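Local coordinates for protein GH62 arabinofuranosidase (Podospora anserina, PDB 4N4B) that probably hydrolyses terminal non-reducing alpha-L-arabinofuranosyl residues from xylan, as a calcium-containing beta-propeller enzyme of glycoside hydrolase family 62, at residues Trp28-Pro33 with Val272-Asp277; Lys48-Ile53 with Trp325-Ile330; Asn183-Arg188 with Pro203-Gln208; Phe215-Val220 with Leu231-Gly236. All blocks are in the same frame, centred on the assembly; numbering follows the deposited sequence.

How the contacts relate
The four contacts belong to the sheets of a beta-propeller. Contacts 1 and 2 meet in one sheet, where strand 28-30 neighbours strand 326-332; their centres are 14 Å apart, and Thr31 N lies 2.9 Å from Phe329 O, probably a hydrogen bond. Contacts 3 and 4 follow each other along the chain, 12 Å apart between centres, and meet through Leu186 CD1 and Ala218 CB at 3.7 Å; contacts 1 and 3, 33 Å between centres, lie on opposite sides of the chain's centre. Contacts 2 and 4, with centres 14 Å apart, flank the central pocket: the Asp49 and Glu216 side chains come within about 3 Å of a bound Tris, and calcium lies about 5 Å from that of Asp49.

Contact 1 (Trp28-Pro33 with Val272-Asp277); sequences WTSTGP and VQFDGD
Trp28 starts the pairing by accepting a hydrogen bond on its O from Gln273 N (2.9 Å), while its CB and CD1 rest against Val272 CG2, 4.0 Å from CB. The two short strands run parallel, pairing Trp28 with Val272, Thr29 with Gln273 and Ser30 with Phe274. Thr29 turns to the other face, beside Gln273; its CG2 meets both carboxylate oxygens of Asp275, and its OG1 is taken by Asn333. Ser30 is gripped at both ends of its backbone: its N donates to Gln273 O at 2.8 Å, and its O accepts a weak bond from Asp275 N and a stronger one from a water that also binds Gly276 N. Its CB sits over one face of the Phe274 ring, 3.9 Å from the centroid, a CH-pi contact off-centre toward the rim. With chi1 at -177°, OG swings beside its own carbonyl carbon, donates to Thr31 O and also hydrogen-bonds Tyr309 OH. Were Phe274 an alanine, Ser30 CB would probably lose the ring face it rests on, and Trp279 its ring partner. Strand 28-30 lies between 272-274, an outermost strand of the mixed sheet, and antiparallel strand 326-332, whose Ile330 packs against Trp28, Ser30 and Val272.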
loop_
_atom_site.group_PDB
_atom_site.type_symbol
_atom_site.label_atom_id
_atom_site.label_comp_id
_atom_site.label_asym_id
_atom_site.label_seq_id
_atom_site.Cartn_x
_atom_site.Cartn_y
_atom_site.Cartn_z
ATOM N N TRP A 28 -16.413 8.877 -4.119
ATOM C CA TRP A 28 -15.253 9.629 -3.633
ATOM C C TRP A 28 -15.150 11.029 -4.149
ATOM O O TRP A 28 -15.581 11.292 -5.265
ATOM C CB TRP A 28 -13.999 8.883 -4.009
ATOM C CG TRP A 28 -13.863 7.481 -3.612
ATOM C CD1 TRP A 28 -14.221 6.421 -4.379
ATOM C CD2 TRP A 28 -13.271 6.949 -2.418
ATOM N NE1 TRP A 28 -13.962 5.236 -3.706
ATOM C CE2 TRP A 28 -13.307 5.543 -2.536
ATOM C CE3 TRP A 28 -12.660 7.540 -1.282
ATOM C CZ2 TRP A 28 -12.802 4.726 -1.522
ATOM C CZ3 TRP A 28 -12.124 6.724 -0.317
ATOM C CH2 TRP A 28 -12.250 5.329 -0.455
ATOM N N THR A 29 -14.517 11.870 -3.377
ATOM C CA THR A 29 -14.051 13.192 -3.817
ATOM C C THR A 29 -12.526 13.171 -3.757
ATOM O O THR A 29 -11.941 12.805 -2.689
ATOM C CB THR A 29 -14.554 14.247 -2.820
ATOM O OG1 THR A 29 -15.952 14.455 -3.104
ATOM C CG2 THR A 29 -13.778 15.580 -2.948
ATOM N N SER A 30 -11.845 13.621 -4.808
ATOM C CA SER A 30 -10.368 13.705 -4.865
ATOM C C SER A 30 -9.808 15.135 -4.719
ATOM O O SER A 30 -10.414 16.085 -5.263
ATOM C CB SER A 30 -9.874 13.122 -6.186
ATOM O OG SER A 30 -8.475 13.131 -6.231
ATOM N N THR A 31 -8.679 15.216 -4.081
ATOM C CA THR A 31 -7.821 16.420 -4.156
ATOM C C THR A 31 -7.133 16.494 -5.528
ATOM O O THR A 31 -7.200 15.557 -6.325
ATOM C CB THR A 31 -6.721 16.379 -3.069
ATOM O OG1 THR A 31 -5.774 15.315 -3.375
ATOM C CG2 THR A 31 -7.293 16.182 -1.677
ATOM N N GLY A 32 -6.430 17.604 -5.734
ATOM C CA GLY A 32 -5.483 17.700 -6.803
ATOM C C GLY A 32 -4.225 16.900 -6.450
ATOM O O GLY A 32 -4.112 16.181 -5.412
ATOM N N PRO A 33 -3.194 16.914 -7.312
ATOM C CA PRO A 33 -1.956 16.253 -7.082
ATOM C C PRO A 33 -1.196 17.057 -6.054
ATOM O O PRO A 33 -1.039 18.305 -6.244
ATOM C CB PRO A 33 -1.250 16.228 -8.447
ATOM C CG PRO A 33 -1.836 17.443 -9.144
ATOM C CD PRO A 33 -3.209 17.659 -8.640
ATOM N N VAL A 272 -14.996 8.635 -8.797
ATOM C CA VAL A 272 -14.176 9.674 -8.178
ATOM C C VAL A 272 -14.443 11.036 -8.811
ATOM O O VAL A 272 -14.264 11.200 -9.972
ATOM C CB VAL A 272 -12.655 9.334 -8.278
ATOM C CG1 VAL A 272 -11.770 10.461 -7.703
ATOM C CG2 VAL A 272 -12.335 8.040 -7.566
ATOM N N GLN A 273 -14.903 11.974 -7.997
ATOM C CA GLN A 273 -15.176 13.332 -8.409
ATOM C C GLN A 273 -14.018 14.217 -8.024
ATOM O O GLN A 273 -13.591 14.174 -6.955
ATOM C CB GLN A 273 -16.436 13.813 -7.699
ATOM C CG GLN A 273 -16.890 15.223 -8.086
ATOM C CD GLN A 273 -18.191 15.585 -7.403
ATOM O OE1 GLN A 273 -19.193 15.625 -8.033
ATOM N NE2 GLN A 273 -18.162 15.806 -6.157
ATOM N N PHE A 274 -13.569 15.031 -8.959
ATOM C CA PHE A 274 -12.500 15.944 -8.695
ATOM C C PHE A 274 -13.013 17.313 -8.344
ATOM O O PHE A 274 -13.904 17.763 -8.956
ATOM C CB PHE A 274 -11.539 15.966 -9.896
ATOM C CG PHE A 274 -10.757 14.687 -10.041
ATOM C CD1 PHE A 274 -11.333 13.585 -10.591
ATOM C CD2 PHE A 274 -9.483 14.589 -9.536
ATOM C CE1 PHE A 274 -10.638 12.417 -10.673
ATOM C CE2 PHE A 274 -8.786 13.435 -9.615
ATOM C CZ PHE A 274 -9.354 12.342 -10.174
ATOM N N ASP A 275 -12.428 17.871 -7.289
ATOM C CA ASP A 275 -12.762 19.209 -6.785
ATOM C C ASP A 275 -12.277 20.311 -7.739
ATOM O O ASP A 275 -12.962 21.270 -7.985
ATOM C CB ASP A 275 -12.285 19.383 -5.328
ATOM C CG ASP A 275 -13.383 19.000 -4.246
ATOM O OD1 ASP A 275 -14.585 18.697 -4.570
ATOM O OD2 ASP A 275 -12.997 19.046 -3.063
ATOM N N GLY A 276 -11.115 20.145 -8.286
ATOM C CA GLY A 276 -10.641 20.913 -9.408
ATOM C C GLY A 276 -10.446 20.106 -10.690
ATOM O O GLY A 276 -11.247 19.314 -11.031
ATOM N N ASP A 277 -9.359 20.324 -11.389
ATOM C CA ASP A 277 -9.091 19.611 -12.627
ATOM C C ASP A 277 -9.033 18.069 -12.492
ATOM O O ASP A 277 -8.683 17.559 -11.487
ATOM C CB ASP A 277 -7.913 20.279 -13.326
ATOM C CG ASP A 277 -6.709 19.499 -13.354
ATOM O OD1 ASP A 277 -5.846 19.696 -12.505
ATOM O OD2 ASP A 277 -6.535 18.789 -14.317
HETATM O O HOH W 1 -9.716 18.115 -6.954
#

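Contact 2 (Lys48-Ile53 with Trp325-Ile330); sequences KDPTII and WRLGFI
Lys48 lays its aliphatic chain across the indole of Trp325, and the two side chains meet obliquely. Its CE stands over one face of the five-membered ring, 3.8 Å from the centroid and 24° off the normal, a CH-pi contact. A bend at chi3 (76°) breaks the otherwise extended lysine chain and brings CE above the pyrrole, while CG touches Trp325 CB at 3.7 Å. NZ continues past the ring to hydrogen-bond Tyr320 OH and a Tris molecule, probably from the crystallisation liquor, which Asp49 OD2 also engages, consistent with the packed methylenes helping to place NZ at the pocket.

Further along, Pro50 and Leu327 point toward each other end-on, Pro50 CD lying 3.7 Å from Leu327 CD2, and the second methyl, CD1, meets CB and CG of the same proline. Ile52 and Phe329 approach differently: CD1 of the isoleucine comes to the edge of the phenyl ring, in its plane, 3.8 Å from CE1. Both torsions of Ile52 are extended, carrying CD1 to that rim. Phe329 also stacks on Trp81.

No hydrogen bond joins the segments. Their strands belong to different sheets and cross at -42° with axes 7.6 Å apart. Strand 58-67 neighbours 46-55 in its sheet and packs on Ile52, while strand 306-311 neighbours 326-332 and packs on Trp325, Leu327 and Phe329.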
loop_
_atom_site.group_PDB
_atom_site.type_symbol
_atom_site.label_atom_id
_atom_site.label_comp_id
_atom_site.label_asym_id
_atom_site.label_seq_id
_atom_site.Cartn_x
_atom_site.Cartn_y
_atom_site.Cartn_z
ATOM N N LYS A 48 5.356 7.515 -5.138
ATOM C CA LYS A 48 4.479 6.377 -5.433
ATOM C C LYS A 48 4.167 5.600 -4.174
ATOM O O LYS A 48 4.887 5.602 -3.185
ATOM C CB LYS A 48 5.141 5.396 -6.411
ATOM C CG LYS A 48 5.399 5.968 -7.789
ATOM C CD LYS A 48 5.907 4.913 -8.688
ATOM C CE LYS A 48 4.840 3.992 -9.148
ATOM N NZ LYS A 48 5.399 2.868 -9.915
ATOM N N ASP A 49 3.142 4.796 -4.248
ATOM C CA ASP A 49 2.873 3.641 -3.379
ATOM C C ASP A 49 2.878 3.993 -1.857
ATOM O O ASP A 49 3.556 3.317 -1.059
ATOM C CB ASP A 49 3.953 2.561 -3.586
ATOM C CG ASP A 49 4.323 2.266 -5.039
ATOM O OD1 ASP A 49 3.388 2.284 -5.847
ATOM O OD2 ASP A 49 5.534 2.013 -5.285
ATOM N N PRO A 50 2.139 5.020 -1.487
ATOM C CA PRO A 50 2.275 5.485 -0.059
ATOM C C PRO A 50 1.715 4.556 0.975
ATOM O O PRO A 50 0.749 3.812 0.750
ATOM C CB PRO A 50 1.520 6.769 -0.069
ATOM C CG PRO A 50 0.474 6.596 -1.148
ATOM C CD PRO A 50 1.243 5.910 -2.239
ATOM N N THR A 51 2.355 4.622 2.130
ATOM C CA THR A 51 1.752 4.138 3.430
ATOM C C THR A 51 1.616 5.361 4.264
ATOM O O THR A 51 2.468 6.236 4.317
ATOM C CB THR A 51 2.676 3.075 4.031
ATOM O OG1 THR A 51 2.074 2.574 5.262
ATOM C CG2 THR A 51 4.026 3.511 4.387
ATOM N N ILE A 52 0.477 5.441 4.989
ATOM C CA ILE A 52 0.166 6.677 5.754
ATOM C C ILE A 52 -0.588 6.344 7.025
ATOM O O ILE A 52 -1.595 5.646 7.031
ATOM C CB ILE A 52 -0.638 7.644 4.846
ATOM C CG1 ILE A 52 -0.992 8.886 5.630
ATOM C CG2 ILE A 52 -1.833 6.985 4.209
ATOM C CD1 ILE A 52 -1.462 10.029 4.769
ATOM N N ILE A 53 -0.145 7.016 8.064
ATOM C CA ILE A 53 -0.779 6.981 9.408
ATOM C C ILE A 53 -0.863 8.390 9.898
ATOM O O ILE A 53 -0.245 9.293 9.464
ATOM C CB ILE A 53 -0.084 6.011 10.389
ATOM C CG1 ILE A 53 1.260 6.527 10.716
ATOM C CG2 ILE A 53 -0.058 4.602 9.890
ATOM C CD1 ILE A 53 1.971 5.757 11.825
ATOM N N TRP A 325 4.083 9.963 -11.730
ATOM C CA TRP A 325 3.186 9.673 -10.632
ATOM C C TRP A 325 3.274 10.738 -9.526
ATOM O O TRP A 325 4.321 11.153 -9.179
ATOM C CB TRP A 325 3.473 8.275 -10.023
ATOM C CG TRP A 325 3.233 7.125 -10.886
ATOM C CD1 TRP A 325 4.161 6.455 -11.572
ATOM C CD2 TRP A 325 1.976 6.555 -11.248
ATOM N NE1 TRP A 325 3.607 5.461 -12.296
ATOM C CE2 TRP A 325 2.251 5.512 -12.144
ATOM C CE3 TRP A 325 0.650 6.799 -10.877
ATOM C CZ2 TRP A 325 1.271 4.709 -12.658
ATOM C CZ3 TRP A 325 -0.337 6.014 -11.400
ATOM C CH2 TRP A 325 -0.021 4.960 -12.279
ATOM N N ARG A 326 2.095 11.145 -9.059
ATOM C CA ARG A 326 1.897 12.107 -7.999
ATOM C C ARG A 326 0.855 11.560 -7.027
ATOM O O ARG A 326 0.048 10.808 -7.387
ATOM C CB ARG A 326 1.394 13.470 -8.562
ATOM C CG ARG A 326 2.154 14.073 -9.754
ATOM C CD ARG A 326 3.565 14.490 -9.346
ATOM N NE ARG A 326 4.338 15.015 -10.470
ATOM C CZ ARG A 326 5.283 14.357 -11.105
ATOM N NH1 ARG A 326 5.629 13.156 -10.763
ATOM N NH2 ARG A 326 5.945 14.945 -12.072
ATOM N N LEU A 327 0.923 12.050 -5.805
ATOM C CA LEU A 327 0.011 11.596 -4.747
ATOM C C LEU A 327 -1.048 12.632 -4.429
ATOM O O LEU A 327 -0.783 13.766 -4.338
ATOM C CB LEU A 327 0.759 11.228 -3.433
ATOM C CG LEU A 327 1.980 10.302 -3.529
ATOM C CD1 LEU A 327 2.554 10.038 -2.126
ATOM C CD2 LEU A 327 1.580 8.998 -4.235
ATOM N N GLY A 328 -2.256 12.132 -4.253
ATOM C CA GLY A 328 -3.385 12.871 -3.757
ATOM C C GLY A 328 -4.162 12.040 -2.761
ATOM O O GLY A 328 -3.739 10.972 -2.342
ATOM N N PHE A 329 -5.342 12.554 -2.440
ATOM C CA PHE A 329 -6.248 11.827 -1.531
ATOM C C PHE A 329 -7.606 11.740 -2.127
ATOM O O PHE A 329 -8.110 12.735 -2.701
ATOM C CB PHE A 329 -6.416 12.548 -0.145
ATOM C CG PHE A 329 -5.145 12.751 0.652
ATOM C CD1 PHE A 329 -4.743 11.755 1.473
ATOM C CD2 PHE A 329 -4.360 13.851 0.548
ATOM C CE1 PHE A 329 -3.628 11.908 2.310
ATOM C CE2 PHE A 329 -3.217 13.986 1.351
ATOM C CZ PHE A 329 -2.901 12.961 2.193
ATOM N N ILE A 330 -8.273 10.625 -1.900
ATOM C CA ILE A 330 -9.734 10.493 -2.070
ATOM C C ILE A 330 -10.404 10.345 -0.730
ATOM O O ILE A 330 -9.879 9.612 0.151
ATOM C CB ILE A 330 -10.167 9.399 -3.058
ATOM C CG1 ILE A 330 -9.483 8.071 -2.804
ATOM C CG2 ILE A 330 -9.925 9.927 -4.495
ATOM C CD1 ILE A 330 -9.903 6.966 -3.737
#

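Contact 3 (Asn183-Arg188 with Pro203-Gln208); sequences NGQLYR and PVIAMQ
Leu186 and the pair Ala206-Met207 form the tight centre of this antiparallel pairing. Leu186 O accepts from Ala206 N at 2.8 Å and, weakly, from Met207 N, while Leu186 N donates to Met207 O at 2.9 Å. Two residues thus face one, a classic beta bulge that shifts the register by one. Beyond it, Arg188 and Val204 exchange reciprocal backbone hydrogen bonds. Tyr187, on the other face, lies alongside Ile205, pointing the same way, with its CE1 3.8 Å from Ile205 CG1; its CB packs on Pro203 CB at 3.9 Å, and its OH is held by Asp181.

The margin toward solvent is formed by Val204 on the Leu186 face and by Gln208 on the Tyr187 face. Val204 leans on Arg188, whose CB touches Ala206 CB at 3.9 Å; a bend at chi3 (61°) then turns the guanidinium so that Arg188 NH2 comes to Val204 CG2, 3.7 Å away, while NH1 forms a salt bridge with Glu190. Gln208 runs side by side with Gln185, their amide planes 79° apart, and Gln185 CG also meets Ile205 CD1. Shortening Gln185 to an alanine would probably set the Gln208 side chain free to turn and open a gap beside Ile205 CD1.

Strand 204-208 is an outermost strand of its four-stranded sheet, with 185-192 paired to 174-180 beyond; helix 152-157 packs on Tyr187 and Pro203, and strand 228-235 on Leu186 and Met207.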
loop_
_atom_site.group_PDB
_atom_site.type_symbol
_atom_site.label_atom_id
_atom_site.label_comp_id
_atom_site.label_asym_id
_atom_site.label_seq_id
_atom_site.Cartn_x
_atom_site.Cartn_y
_atom_site.Cartn_z
ATOM N N ASN A 183 1.145 -11.257 -11.811
ATOM C CA ASN A 183 0.688 -12.357 -12.721
ATOM C C ASN A 183 -0.569 -12.919 -12.322
ATOM O O ASN A 183 -0.957 -13.969 -12.878
ATOM C CB ASN A 183 1.774 -13.405 -12.892
ATOM C CG ASN A 183 1.629 -14.160 -14.196
ATOM O OD1 ASN A 183 1.345 -13.529 -15.220
ATOM N ND2 ASN A 183 1.961 -15.403 -14.169
ATOM N N GLY A 184 -1.322 -12.300 -11.435
ATOM C CA GLY A 184 -2.644 -12.710 -11.058
ATOM C C GLY A 184 -2.780 -13.538 -9.815
ATOM O O GLY A 184 -3.814 -13.932 -9.436
ATOM N N GLN A 185 -1.652 -13.717 -9.091
ATOM C CA GLN A 185 -1.748 -14.391 -7.794
ATOM C C GLN A 185 -1.578 -13.403 -6.651
ATOM O O GLN A 185 -0.844 -12.375 -6.782
ATOM C CB GLN A 185 -0.673 -15.417 -7.588
ATOM C CG GLN A 185 -0.793 -16.726 -8.384
ATOM C CD GLN A 185 -0.837 -16.568 -9.869
ATOM O OE1 GLN A 185 0.088 -16.077 -10.520
ATOM N NE2 GLN A 185 -1.950 -16.986 -10.384
ATOM N N LEU A 186 -2.280 -13.631 -5.598
ATOM C CA LEU A 186 -2.108 -13.006 -4.290
ATOM C C LEU A 186 -1.678 -14.093 -3.348
ATOM O O LEU A 186 -2.465 -15.058 -3.157
ATOM C CB LEU A 186 -3.381 -12.351 -3.812
ATOM C CG LEU A 186 -3.290 -11.608 -2.469
ATOM C CD1 LEU A 186 -2.425 -10.382 -2.407
ATOM C CD2 LEU A 186 -4.675 -11.258 -1.950
ATOM N N TYR A 187 -0.478 -13.986 -2.734
ATOM C CA TYR A 187 0.103 -14.996 -1.837
ATOM C C TYR A 187 -0.073 -14.591 -0.394
ATOM O O TYR A 187 -0.080 -13.474 -0.113
ATOM C CB TYR A 187 1.586 -15.175 -2.141
ATOM C CG TYR A 187 1.867 -15.616 -3.539
ATOM C CD1 TYR A 187 1.737 -16.930 -3.912
ATOM C CD2 TYR A 187 2.256 -14.728 -4.478
ATOM C CE1 TYR A 187 1.945 -17.318 -5.222
ATOM C CE2 TYR A 187 2.462 -15.115 -5.786
ATOM C CZ TYR A 187 2.342 -16.423 -6.138
ATOM O OH TYR A 187 2.550 -16.795 -7.438
ATOM N N ARG A 188 -0.228 -15.569 0.498
ATOM C CA ARG A 188 -0.286 -15.333 1.935
ATOM C C ARG A 188 0.573 -16.365 2.733
ATOM O O ARG A 188 0.386 -17.520 2.563
ATOM C CB ARG A 188 -1.741 -15.347 2.425
ATOM C CG ARG A 188 -1.898 -14.960 3.874
ATOM C CD ARG A 188 -3.329 -15.237 4.379
ATOM N NE ARG A 188 -3.677 -16.657 4.281
ATOM C CZ ARG A 188 -3.218 -17.617 5.063
ATOM N NH1 ARG A 188 -2.460 -17.356 6.093
ATOM N NH2 ARG A 188 -3.570 -18.848 4.800
ATOM N N PRO A 203 4.118 -19.643 1.387
ATOM C CA PRO A 203 2.825 -19.061 1.114
ATOM C C PRO A 203 1.898 -20.067 0.424
ATOM O O PRO A 203 2.350 -20.925 -0.336
ATOM C CB PRO A 203 3.130 -17.873 0.184
ATOM C CG PRO A 203 4.443 -18.097 -0.316
ATOM C CD PRO A 203 5.216 -19.135 0.532
ATOM N N VAL A 204 0.630 -19.780 0.614
ATOM C CA VAL A 204 -0.451 -20.346 -0.162
ATOM C C VAL A 204 -0.923 -19.302 -1.120
ATOM O O VAL A 204 -0.634 -18.074 -0.959
ATOM C CB VAL A 204 -1.602 -20.816 0.696
ATOM C CG1 VAL A 204 -1.128 -21.970 1.635
ATOM C CG2 VAL A 204 -2.289 -19.749 1.441
ATOM N N ILE A 205 -1.575 -19.663 -2.181
ATOM C CA ILE A 205 -2.326 -18.741 -3.029
ATOM C C ILE A 205 -3.600 -18.391 -2.376
ATOM O O ILE A 205 -4.540 -19.198 -2.223
ATOM C CB ILE A 205 -2.531 -19.299 -4.464
ATOM C CG1 ILE A 205 -1.186 -19.528 -5.087
ATOM C CG2 ILE A 205 -3.399 -18.390 -5.308
ATOM C CD1 ILE A 205 -1.213 -20.336 -6.395
ATOM N N ALA A 206 -3.725 -17.147 -1.878
ATOM C CA ALA A 206 -4.880 -16.641 -1.215
ATOM C C ALA A 206 -6.034 -16.339 -2.168
ATOM O O ALA A 206 -7.209 -16.463 -1.810
ATOM C CB ALA A 206 -4.472 -15.389 -0.422
ATOM N N MET A 207 -5.678 -15.830 -3.341
ATOM C CA MET A 207 -6.659 -15.533 -4.366
ATOM C C MET A 207 -5.902 -15.508 -5.680
ATOM O O MET A 207 -4.665 -15.262 -5.736
ATOM C CB MET A 207 -7.358 -14.175 -4.074
ATOM C CG MET A 207 -8.527 -13.852 -4.939
ATOM S SD MET A 207 -9.120 -12.194 -4.679
ATOM C CE MET A 207 -10.109 -12.541 -3.238
ATOM N N GLN A 208 -6.626 -15.854 -6.758
ATOM C CA GLN A 208 -6.056 -15.925 -8.069
ATOM C C GLN A 208 -7.047 -15.486 -9.117
ATOM O O GLN A 208 -8.214 -15.718 -8.981
ATOM C CB GLN A 208 -5.746 -17.450 -8.318
ATOM C CG GLN A 208 -5.163 -17.846 -9.619
ATOM C CD GLN A 208 -4.633 -19.274 -9.551
ATOM O OE1 GLN A 208 -5.344 -20.170 -9.070
ATOM N NE2 GLN A 208 -3.362 -19.417 -9.755
#

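Contact 4 (Phe215-Val220 with Leu231-Gly236); sequences FEAACV and LVEAIG
The hairpin of strands 216-222 and 228-235 places two glutamates beside the central pocket of the propeller. Glu233 extends fully, its CG anti to the backbone N (chi1 -174°), and carries its carboxylate past Ala217, whose CB lies 3.4 Å from Glu233 OE1. The Glu216 and Glu233 carboxylates, with OE2 of the former 4.5 Å from OE1 of the latter, are bridged by a water that donates to both. Arg241 makes salt bridges to each through NH1. Ser284 also binds Glu233 OE2, and the backbone N of His285, a calcium ligand in a structure of this protein, binds OE1.

The strands pair antiparallel around a classic beta bulge: Phe215 and Glu216 both face Glu233. Glu233 O takes a bond from Phe215 N at 2.9 Å and a weak one from Glu216 N, and Glu233 N donates back to Glu216 O. The register then slips by one residue across Ala217 and Ala218, before Cys219 and Leu231 form a hydrogen-bonded pair, with 2.9 Å for Cys219 N to Leu231 O. Cys219 CB and Leu231 CB are 4.1 Å apart.

At the other end, Ile235 CD1 sits over one face of the Phe215 ring, 3.9 Å from the centroid and 14° off the normal, a CH-pi contact. Val232 CG1 lies 3.5 Å from Glu216 O.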
loop_
_atom_site.group_PDB
_atom_site.type_symbol
_atom_site.label_atom_id
_atom_site.label_comp_id
_atom_site.label_asym_id
_atom_site.label_seq_id
_atom_site.Cartn_x
_atom_site.Cartn_y
_atom_site.Cartn_z
ATOM N N PHE A 215 -3.844 -7.569 -9.801
ATOM C CA PHE A 215 -2.515 -7.287 -10.269
ATOM C C PHE A 215 -1.450 -7.082 -9.153
ATOM O O PHE A 215 -0.468 -7.790 -9.074
ATOM C CB PHE A 215 -2.511 -6.098 -11.293
ATOM C CG PHE A 215 -1.237 -5.882 -12.027
ATOM C CD1 PHE A 215 -0.706 -6.894 -12.782
ATOM C CD2 PHE A 215 -0.582 -4.703 -12.009
ATOM C CE1 PHE A 215 0.489 -6.730 -13.458
ATOM C CE2 PHE A 215 0.575 -4.496 -12.710
ATOM C CZ PHE A 215 1.137 -5.503 -13.455
ATOM N N GLU A 216 -1.701 -6.082 -8.304
ATOM C CA GLU A 216 -0.700 -5.704 -7.271
ATOM C C GLU A 216 -1.388 -4.818 -6.303
ATOM O O GLU A 216 -2.560 -4.634 -6.214
ATOM C CB GLU A 216 0.554 -5.145 -7.926
ATOM C CG GLU A 216 0.387 -3.804 -8.528
ATOM C CD GLU A 216 1.521 -3.354 -9.425
ATOM O OE1 GLU A 216 2.528 -4.044 -9.606
ATOM O OE2 GLU A 216 1.451 -2.206 -9.935
ATOM N N ALA A 217 -0.527 -4.299 -5.388
ATOM C CA ALA A 217 -0.890 -3.223 -4.429
ATOM C C ALA A 217 -1.971 -3.607 -3.460
ATOM O O ALA A 217 -2.946 -2.889 -3.229
ATOM C CB ALA A 217 -1.203 -1.976 -5.197
ATOM N N ALA A 218 -1.908 -4.829 -2.920
ATOM C CA ALA A 218 -2.910 -5.269 -1.946
ATOM C C ALA A 218 -2.858 -4.427 -0.676
ATOM O O ALA A 218 -1.775 -4.002 -0.222
ATOM C CB ALA A 218 -2.733 -6.726 -1.644
ATOM N N CYS A 219 -4.041 -4.250 -0.097
ATOM C CA CYS A 219 -4.237 -3.817 1.283
ATOM C C CYS A 219 -5.167 -4.784 2.006
ATOM O O CYS A 219 -6.152 -5.205 1.399
ATOM C CB CYS A 219 -4.848 -2.427 1.444
ATOM S SG CYS A 219 -4.054 -1.054 0.539
ATOM N N VAL A 220 -4.822 -5.174 3.216
ATOM C CA VAL A 220 -5.729 -6.024 4.076
ATOM C C VAL A 220 -5.903 -5.285 5.400
ATOM O O VAL A 220 -4.902 -5.078 6.090
ATOM C CB VAL A 220 -5.190 -7.440 4.232
ATOM C CG1 VAL A 220 -6.262 -8.253 4.943
ATOM C CG2 VAL A 220 -4.820 -8.001 2.825
ATOM N N LEU A 231 -8.346 -5.007 -0.483
ATOM C CA LEU A 231 -8.253 -4.166 -1.715
ATOM C C LEU A 231 -7.098 -4.641 -2.560
ATOM O O LEU A 231 -5.997 -4.954 -2.080
ATOM C CB LEU A 231 -7.920 -2.706 -1.303
ATOM C CG LEU A 231 -8.835 -2.065 -0.260
ATOM C CD1 LEU A 231 -8.359 -0.654 0.031
ATOM C CD2 LEU A 231 -10.299 -2.095 -0.638
ATOM N N VAL A 232 -7.330 -4.750 -3.875
ATOM C CA VAL A 232 -6.310 -5.049 -4.852
ATOM C C VAL A 232 -6.458 -4.179 -6.076
ATOM O O VAL A 232 -7.554 -3.909 -6.507
ATOM C CB VAL A 232 -6.389 -6.600 -5.251
ATOM C CG1 VAL A 232 -5.203 -6.894 -6.157
ATOM C CG2 VAL A 232 -6.266 -7.490 -3.992
ATOM N N GLU A 233 -5.289 -3.718 -6.597
ATOM C CA GLU A 233 -5.268 -2.895 -7.804
ATOM C C GLU A 233 -5.388 -3.811 -9.030
ATOM O O GLU A 233 -4.760 -4.871 -9.111
ATOM C CB GLU A 233 -3.990 -2.085 -7.796
ATOM C CG GLU A 233 -3.932 -1.061 -8.942
ATOM C CD GLU A 233 -2.713 -0.196 -8.965
ATOM O OE1 GLU A 233 -2.012 -0.082 -7.931
ATOM O OE2 GLU A 233 -2.429 0.401 -10.057
ATOM N N ALA A 234 -6.130 -3.266 -9.984
ATOM C CA ALA A 234 -6.380 -3.911 -11.259
ATOM C C ALA A 234 -6.132 -2.944 -12.419
ATOM O O ALA A 234 -5.983 -1.729 -12.216
ATOM C CB ALA A 234 -7.807 -4.408 -11.254
ATOM N N ILE A 235 -6.034 -3.489 -13.643
ATOM C CA ILE A 235 -5.811 -2.726 -14.888
ATOM C C ILE A 235 -7.081 -2.887 -15.683
ATOM O O ILE A 235 -7.374 -4.028 -16.083
ATOM C CB ILE A 235 -4.574 -3.152 -15.626
ATOM C CG1 ILE A 235 -3.304 -3.199 -14.743
ATOM C CG2 ILE A 235 -4.427 -2.344 -16.888
ATOM C CD1 ILE A 235 -2.022 -3.669 -15.454
ATOM N N GLY A 236 -7.843 -1.852 -15.936
ATOM C CA GLY A 236 -9.145 -1.964 -16.576
ATOM C C GLY A 236 -9.000 -2.149 -18.100
ATOM O O GLY A 236 -7.941 -2.038 -18.658
HETATM O O HOH W 2 0.551 0.112 -8.913
#